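Local coordinates for hypothetical protein Atu2684 (Agrobacterium tumefaciens, PDB 2AXO) that is of unknown function but belongs to the DUF1223 family of the thioredoxin clan, consistent with a thioredoxin-like fold, and carries a disulfide between two nearby cysteines, at residues K43-C54 and D72-W83. Sequence-based numbering, arbitrary orientation.
Sequences KGVVELFTSQGC and DVVGLSYHVDYW
Tyr78 lies beside Phe49 and reaches across to Glu47 on the neighbouring strand. With CG anti to the carbonyl carbon in both aromatics (chi1 -64° for Tyr78), the two side chains lie side by side, their ring planes 14° apart but so offset that the rings barely overlap: Phe49 CE2 sits 3.6 Å from Tyr78 CB, and the ring centroids are 5.0 Å apart. Tyr78 OH makes a weak hydrogen bond of 2.7 Å to Glu47 OE2, an oxygen also held in a salt bridge by Arg100. At the C-terminal end of the pair, Trp83 packs against loop 51-54: Cys54 CB stands over its five-membered ring, 3.7 Å from the centroid, and Ser51 CB touches Trp83 CD1 at 3.6 Å. Trp83 NE1 is hydrogen-bonded to Thr115 OG1, while one water joins Ser51 OG, Val80 O and Trp83 N. On the sheet face opposite Phe49 and Tyr78, Thr50 CG2 points at the centre of the His79 ring in a CH-pi contact. Backbone hydrogen bonds stitch the parallel strands from Lys43 N-Asp72 O through to Val80 N-Thr50 O. Cys54 is disulfide-bonded to Cys57, just before helix 58-70, which links strands 45-50 and 74-79 as a beta-alpha-beta unit. Strand 117-120 pairs antiparallel with 45-50 on its far side, and helix 95-107 packs against Phe49 and Tyr78.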
ATOM      1  N   LYS A  43      20.230 -17.782 -12.994  1.00 16.93           N
ATOM      2  CA  LYS A  43      20.936 -16.611 -12.478  1.00 15.78           C
ATOM      3  C   LYS A  43      20.366 -15.985 -11.204  1.00 13.89           C
ATOM      4  O   LYS A  43      21.101 -15.365 -10.434  1.00 17.03           O
ATOM      5  CB  LYS A  43      21.031 -15.547 -13.578  1.00 17.69           C
ATOM      6  CG  LYS A  43      21.779 -16.004 -14.831  1.00 19.71           C
ATOM      7  CD  LYS A  43      21.718 -14.947 -15.931  1.00 19.91           C
ATOM      8  CE  LYS A  43      22.398 -15.420 -17.219  1.00 23.27           C
ATOM      9  NZ  LYS A  43      23.867 -15.571 -17.051  1.00 25.08           N
ATOM     10  N   GLY A  44      19.067 -16.135 -10.977  1.00 11.06           N
ATOM     11  CA  GLY A  44      18.467 -15.559  -9.783  1.00  9.19           C
ATOM     12  C   GLY A  44      16.955 -15.457  -9.857  1.00  9.03           C
ATOM     13  O   GLY A  44      16.326 -16.030 -10.749  1.00  9.62           O
ATOM     14  N   VAL A  45      16.374 -14.721  -8.916  1.00  9.05           N
ATOM     15  CA  VAL A  45      14.932 -14.540  -8.854  1.00  8.72           C
ATOM     16  C   VAL A  45      14.536 -13.083  -9.068  1.00  8.08           C
ATOM     17  O   VAL A  45      15.104 -12.173  -8.457  1.00  7.16           O
ATOM     18  CB  VAL A  45      14.380 -15.010  -7.491  1.00 10.00           C
ATOM     19  CG1 VAL A  45      12.880 -14.747  -7.407  1.00 13.38           C
ATOM     20  CG2 VAL A  45      14.668 -16.494  -7.309  1.00 11.98           C
ATOM     21  N   VAL A  46      13.564 -12.869  -9.950  1.00  8.68           N
ATOM     22  CA  VAL A  46      13.074 -11.521 -10.226  1.00  7.99           C
ATOM     23  C   VAL A  46      11.575 -11.464  -9.956  1.00  8.53           C
ATOM     24  O   VAL A  46      10.791 -12.087 -10.656  1.00 10.08           O
ATOM     25  CB  VAL A  46      13.345 -11.113 -11.697  1.00  8.30           C
ATOM     26  CG1 VAL A  46      12.734  -9.742 -11.983  1.00  8.01           C
ATOM     27  CG2 VAL A  46      14.846 -11.079 -11.947  1.00  8.88           C
ATOM     28  N   GLU A  47      11.199 -10.721  -8.921  1.00  8.79           N
ATOM     29  CA  GLU A  47       9.809 -10.567  -8.539  1.00  9.74           C
ATOM     30  C   GLU A  47       9.369  -9.154  -8.848  1.00 11.06           C
ATOM     31  O   GLU A  47       9.813  -8.199  -8.215  1.00 10.19           O
ATOM     32  CB  GLU A  47       9.639 -10.851  -7.051  1.00  8.65           C
ATOM     33  CG  GLU A  47       9.886 -12.296  -6.696  1.00  8.84           C
ATOM     34  CD  GLU A  47       9.853 -12.537  -5.206  1.00  8.69           C
ATOM     35  OE1 GLU A  47      10.792 -12.089  -4.521  1.00  8.62           O
ATOM     36  OE2 GLU A  47       8.877 -13.157  -4.735  1.00  9.29           O
ATOM     37  N   LEU A  48       8.491  -9.029  -9.835  1.00 10.64           N
ATOM     38  CA  LEU A  48       7.996  -7.730 -10.259  1.00 11.01           C
ATOM     39  C   LEU A  48       6.632  -7.395  -9.681  1.00 10.49           C
ATOM     40  O   LEU A  48       5.693  -8.189  -9.774  1.00  9.42           O
ATOM     41  CB  LEU A  48       7.908  -7.703 -11.786  1.00 10.24           C
ATOM     42  CG  LEU A  48       7.213  -6.509 -12.439  1.00 12.11           C
ATOM     43  CD1 LEU A  48       8.102  -5.276 -12.342  1.00 11.33           C
ATOM     44  CD2 LEU A  48       6.917  -6.841 -13.896  1.00 12.90           C
ATOM     45  N   PHE A  49       6.528  -6.218  -9.072  1.00  9.44           N
ATOM     46  CA  PHE A  49       5.258  -5.754  -8.534  1.00  9.12           C
ATOM     47  C   PHE A  49       4.779  -4.744  -9.561  1.00 10.47           C
ATOM     48  O   PHE A  49       5.465  -3.765  -9.866  1.00 10.24           O
ATOM     49  CB  PHE A  49       5.451  -5.145  -7.146  1.00  9.07           C
ATOM     50  CG  PHE A  49       5.877  -6.160  -6.128  1.00  9.68           C
ATOM     51  CD1 PHE A  49       7.217  -6.522  -6.005  1.00 10.63           C
ATOM     52  CD2 PHE A  49       4.925  -6.856  -5.386  1.00  8.80           C
ATOM     53  CE1 PHE A  49       7.604  -7.568  -5.163  1.00 10.50           C
ATOM     54  CE2 PHE A  49       5.300  -7.902  -4.543  1.00  9.71           C
ATOM     55  CZ  PHE A  49       6.641  -8.261  -4.432  1.00  9.13           C
ATOM     56  N   THR A  50       3.600  -5.013 -10.109  1.00 11.24           N
ATOM     57  CA  THR A  50       3.045  -4.198 -11.177  1.00 11.60           C
ATOM     58  C   THR A  50       1.526  -4.150 -11.074  1.00 11.09           C
ATOM     59  O   THR A  50       0.955  -4.590 -10.087  1.00  9.34           O
ATOM     60  CB  THR A  50       3.446  -4.831 -12.535  1.00 13.06           C
ATOM     61  OG1 THR A  50       2.900  -4.077 -13.622  1.00 14.09           O
ATOM     62  CG2 THR A  50       2.948  -6.276 -12.603  1.00 13.45           C
ATOM     63  N   SER A  51       0.880  -3.603 -12.099  1.00 14.10           N
ATOM     64  CA  SER A  51      -0.576  -3.521 -12.145  1.00 15.99           C
ATOM     65  C   SER A  51      -1.008  -2.993 -13.502  1.00 15.28           C
ATOM     66  O   SER A  51      -0.303  -2.194 -14.119  1.00 16.15           O
ATOM     67  CB  SER A  51      -1.120  -2.597 -11.049  1.00 15.76           C
ATOM     68  OG  SER A  51      -2.526  -2.449 -11.186  1.00 15.84           O
ATOM     69  N   GLN A  52      -2.163  -3.434 -13.977  1.00 17.14           N
ATOM     70  CA  GLN A  52      -2.618  -2.949 -15.263  1.00 19.79           C
ATOM     71  C   GLN A  52      -3.076  -1.501 -15.114  1.00 18.85           C
ATOM     72  O   GLN A  52      -3.158  -0.766 -16.097  1.00 19.71           O
ATOM     73  CB  GLN A  52      -3.747  -3.819 -15.814  1.00 22.75           C
ATOM     74  CG  GLN A  52      -5.131  -3.477 -15.317  1.00 30.39           C
ATOM     75  CD  GLN A  52      -6.207  -3.941 -16.280  1.00 32.59           C
ATOM     76  OE1 GLN A  52      -6.404  -3.352 -17.347  1.00 36.82           O
ATOM     77  NE2 GLN A  52      -6.897  -5.012 -15.917  1.00 34.76           N
ATOM     78  N   GLY A  53      -3.359  -1.092 -13.881  1.00 17.85           N
ATOM     79  CA  GLY A  53      -3.790   0.277 -13.629  1.00 18.15           C
ATOM     80  C   GLY A  53      -2.632   1.256 -13.522  1.00 20.10           C
ATOM     81  O   GLY A  53      -2.830   2.470 -13.416  1.00 19.82           O
ATOM     82  N   CYS A  54      -1.417   0.716 -13.537  1.00 18.55           N
ATOM     83  CA  CYS A  54      -0.185   1.500 -13.455  1.00 19.42           C
ATOM     84  C   CYS A  54       0.336   1.787 -14.868  1.00 19.34           C
ATOM     85  O   CYS A  54       0.837   0.893 -15.553  1.00 17.75           O
ATOM     86  CB  CYS A  54       0.850   0.717 -12.633  1.00 20.76           C
ATOM     87  SG  CYS A  54       2.602   1.117 -12.911  1.00 22.13           S
ATOM     88  N   ASP A  72      16.435 -17.831 -17.991  1.00 12.17           N
ATOM     89  CA  ASP A  72      17.630 -17.893 -17.159  1.00 12.50           C
ATOM     90  C   ASP A  72      17.422 -17.332 -15.758  1.00 11.63           C
ATOM     91  O   ASP A  72      18.361 -17.237 -14.971  1.00 11.68           O
ATOM     92  CB  ASP A  72      18.840 -17.230 -17.852  1.00 12.27           C
ATOM     93  CG  ASP A  72      18.623 -15.763 -18.197  1.00 14.43           C
ATOM     94  OD1 ASP A  72      17.507 -15.237 -18.014  1.00 10.88           O
ATOM     95  OD2 ASP A  72      19.599 -15.134 -18.669  1.00 15.20           O
ATOM     96  N   VAL A  73      16.181 -16.971 -15.451  1.00 10.92           N
ATOM     97  CA  VAL A  73      15.835 -16.476 -14.124  1.00 10.39           C
ATOM     98  C   VAL A  73      14.459 -17.012 -13.777  1.00  8.32           C
ATOM     99  O   VAL A  73      13.719 -17.471 -14.656  1.00 10.31           O
ATOM    100  CB  VAL A  73      15.787 -14.924 -14.054  1.00 11.74           C
ATOM    101  CG1 VAL A  73      17.097 -14.339 -14.555  1.00 11.10           C
ATOM    102  CG2 VAL A  73      14.616 -14.384 -14.862  1.00 13.56           C
ATOM    103  N   VAL A  74      14.140 -16.982 -12.491  1.00  7.45           N
ATOM    104  CA  VAL A  74      12.835 -17.407 -12.006  1.00  8.66           C
ATOM    105  C   VAL A  74      12.088 -16.084 -11.943  1.00  7.62           C
ATOM    106  O   VAL A  74      12.374 -15.249 -11.084  1.00 10.77           O
ATOM    107  CB  VAL A  74      12.926 -18.021 -10.590  1.00  8.83           C
ATOM    108  CG1 VAL A  74      11.534 -18.133  -9.981  1.00 10.31           C
ATOM    109  CG2 VAL A  74      13.582 -19.401 -10.664  1.00  9.87           C
ATOM    110  N   GLY A  75      11.157 -15.886 -12.871  1.00  8.46           N
ATOM    111  CA  GLY A  75      10.417 -14.641 -12.923  1.00  7.95           C
ATOM    112  C   GLY A  75       8.985 -14.744 -12.454  1.00  8.97           C
ATOM    113  O   GLY A  75       8.259 -15.668 -12.812  1.00  8.46           O
ATOM    114  N   LEU A  76       8.582 -13.771 -11.646  1.00  8.43           N
ATOM    115  CA  LEU A  76       7.236 -13.730 -11.100  1.00  7.69           C
ATOM    116  C   LEU A  76       6.661 -12.332 -11.175  1.00  7.98           C
ATOM    117  O   LEU A  76       7.371 -11.348 -10.978  1.00  8.66           O
ATOM    118  CB  LEU A  76       7.257 -14.160  -9.639  1.00  6.94           C
ATOM    119  CG  LEU A  76       7.695 -15.601  -9.386  1.00  8.62           C
ATOM    120  CD1 LEU A  76       8.019 -15.767  -7.920  1.00  8.62           C
ATOM    121  CD2 LEU A  76       6.590 -16.563  -9.814  1.00  9.12           C
ATOM    122  N   SER A  77       5.367 -12.253 -11.448  1.00  7.33           N
ATOM    123  CA  SER A  77       4.683 -10.974 -11.512  1.00 10.55           C
ATOM    124  C   SER A  77       3.603 -10.934 -10.429  1.00 10.42           C
ATOM    125  O   SER A  77       2.724 -11.797 -10.388  1.00 10.64           O
ATOM    126  CB  SER A  77       4.042 -10.781 -12.883  1.00 12.46           C
ATOM    127  OG  SER A  77       3.323  -9.566 -12.918  1.00 21.00           O
ATOM    128  N   TYR A  78       3.692  -9.945  -9.544  1.00  8.84           N
ATOM    129  CA  TYR A  78       2.713  -9.774  -8.475  1.00 10.34           C
ATOM    130  C   TYR A  78       1.888  -8.515  -8.720  1.00 12.03           C
ATOM    131  O   TYR A  78       2.378  -7.403  -8.520  1.00 12.94           O
ATOM    132  CB  TYR A  78       3.385  -9.619  -7.108  1.00 10.61           C
ATOM    133  CG  TYR A  78       4.166 -10.819  -6.631  1.00  9.09           C
ATOM    134  CD1 TYR A  78       5.483 -11.022  -7.038  1.00 11.20           C
ATOM    135  CD2 TYR A  78       3.598 -11.739  -5.749  1.00 11.45           C
ATOM    136  CE1 TYR A  78       6.216 -12.112  -6.578  1.00 10.91           C
ATOM    137  CE2 TYR A  78       4.321 -12.834  -5.285  1.00 10.16           C
ATOM    138  CZ  TYR A  78       5.627 -13.014  -5.702  1.00  9.97           C
ATOM    139  OH  TYR A  78       6.349 -14.093  -5.254  1.00 11.69           O
ATOM    140  N   HIS A  79       0.640  -8.679  -9.139  1.00 12.57           N
ATOM    141  CA  HIS A  79      -0.213  -7.522  -9.375  1.00 13.14           C
ATOM    142  C   HIS A  79      -0.696  -6.954  -8.046  1.00 13.48           C
ATOM    143  O   HIS A  79      -1.331  -7.656  -7.258  1.00 13.39           O
ATOM    144  CB  HIS A  79      -1.410  -7.907 -10.247  1.00 13.49           C
ATOM    145  CG  HIS A  79      -1.059  -8.140 -11.684  1.00 14.99           C
ATOM    146  ND1 HIS A  79      -0.276  -9.195 -12.099  1.00 17.72           N
ATOM    147  CD2 HIS A  79      -1.381  -7.447 -12.802  1.00 13.97           C
ATOM    148  CE1 HIS A  79      -0.132  -9.144 -13.413  1.00 15.25           C
ATOM    149  NE2 HIS A  79      -0.792  -8.093 -13.863  1.00 19.28           N
ATOM    150  N   VAL A  80      -0.382  -5.683  -7.802  1.00 15.10           N
ATOM    151  CA  VAL A  80      -0.780  -5.007  -6.566  1.00 15.99           C
ATOM    152  C   VAL A  80      -2.196  -4.449  -6.681  1.00 18.07           C
ATOM    153  O   VAL A  80      -2.690  -4.206  -7.781  1.00 18.16           O
ATOM    154  CB  VAL A  80       0.202  -3.865  -6.220  1.00 16.83           C
ATOM    155  CG1 VAL A  80       1.578  -4.448  -5.943  1.00 17.32           C
ATOM    156  CG2 VAL A  80       0.269  -2.858  -7.365  1.00 15.36           C
ATOM    157  N   ASP A  81      -2.853  -4.239  -5.545  1.00 19.82           N
ATOM    158  CA  ASP A  81      -4.223  -3.743  -5.575  1.00 21.35           C
ATOM    159  C   ASP A  81      -4.386  -2.237  -5.426  1.00 22.17           C
ATOM    160  O   ASP A  81      -5.489  -1.718  -5.588  1.00 23.72           O
ATOM    161  CB  ASP A  81      -5.058  -4.449  -4.497  1.00 23.01           C
ATOM    162  CG  ASP A  81      -4.638  -4.073  -3.087  1.00 23.63           C
ATOM    163  OD1 ASP A  81      -3.607  -3.386  -2.922  1.00 22.99           O
ATOM    164  OD2 ASP A  81      -5.342  -4.470  -2.136  1.00 25.76           O
ATOM    165  N   TYR A  82      -3.304  -1.519  -5.149  1.00 21.18           N
ATOM    166  CA  TYR A  82      -3.449  -0.087  -4.959  1.00 21.89           C
ATOM    167  C   TYR A  82      -3.575   0.784  -6.205  1.00 21.41           C
ATOM    168  O   TYR A  82      -3.380   1.997  -6.148  1.00 22.24           O
ATOM    169  CB  TYR A  82      -2.344   0.436  -4.033  1.00 21.65           C
ATOM    170  CG  TYR A  82      -0.919   0.110  -4.415  1.00 21.03           C
ATOM    171  CD1 TYR A  82      -0.289   0.770  -5.466  1.00 21.13           C
ATOM    172  CD2 TYR A  82      -0.167  -0.778  -3.650  1.00 20.10           C
ATOM    173  CE1 TYR A  82       1.063   0.566  -5.737  1.00 18.85           C
ATOM    174  CE2 TYR A  82       1.178  -0.994  -3.909  1.00 16.48           C
ATOM    175  CZ  TYR A  82       1.790  -0.315  -4.947  1.00 17.18           C
ATOM    176  OH  TYR A  82       3.135  -0.485  -5.168  1.00 13.99           O
ATOM    177  N   TRP A  83      -3.923   0.164  -7.328  1.00 22.64           N
ATOM    178  CA  TRP A  83      -4.118   0.899  -8.570  1.00 24.39           C
ATOM    179  C   TRP A  83      -5.552   0.716  -9.036  1.00 26.84           C
ATOM    180  O   TRP A  83      -5.940   1.193 -10.103  1.00 27.90           O
ATOM    181  CB  TRP A  83      -3.155   0.419  -9.658  1.00 22.21           C
ATOM    182  CG  TRP A  83      -1.782   0.964  -9.501  1.00 19.34           C
ATOM    183  CD1 TRP A  83      -0.686   0.308  -9.012  1.00 20.22           C
ATOM    184  CD2 TRP A  83      -1.352   2.291  -9.814  1.00 17.59           C
ATOM    185  NE1 TRP A  83       0.400   1.147  -9.003  1.00 17.40           N
ATOM    186  CE2 TRP A  83       0.020   2.371  -9.492  1.00 17.57           C
ATOM    187  CE3 TRP A  83      -1.993   3.423 -10.335  1.00 17.78           C
ATOM    188  CZ2 TRP A  83       0.770   3.540  -9.679  1.00 15.89           C
ATOM    189  CZ3 TRP A  83      -1.249   4.589 -10.519  1.00 16.92           C
ATOM    190  CH2 TRP A  83       0.118   4.635 -10.192  1.00 17.55           C
TER
HETATM  191  O   HOH W   1      -4.347  -2.460  -8.826  1.00 20.72           O
HETATM  192  O   HOH W   2      -5.337   3.226 -12.277  1.00 39.25           O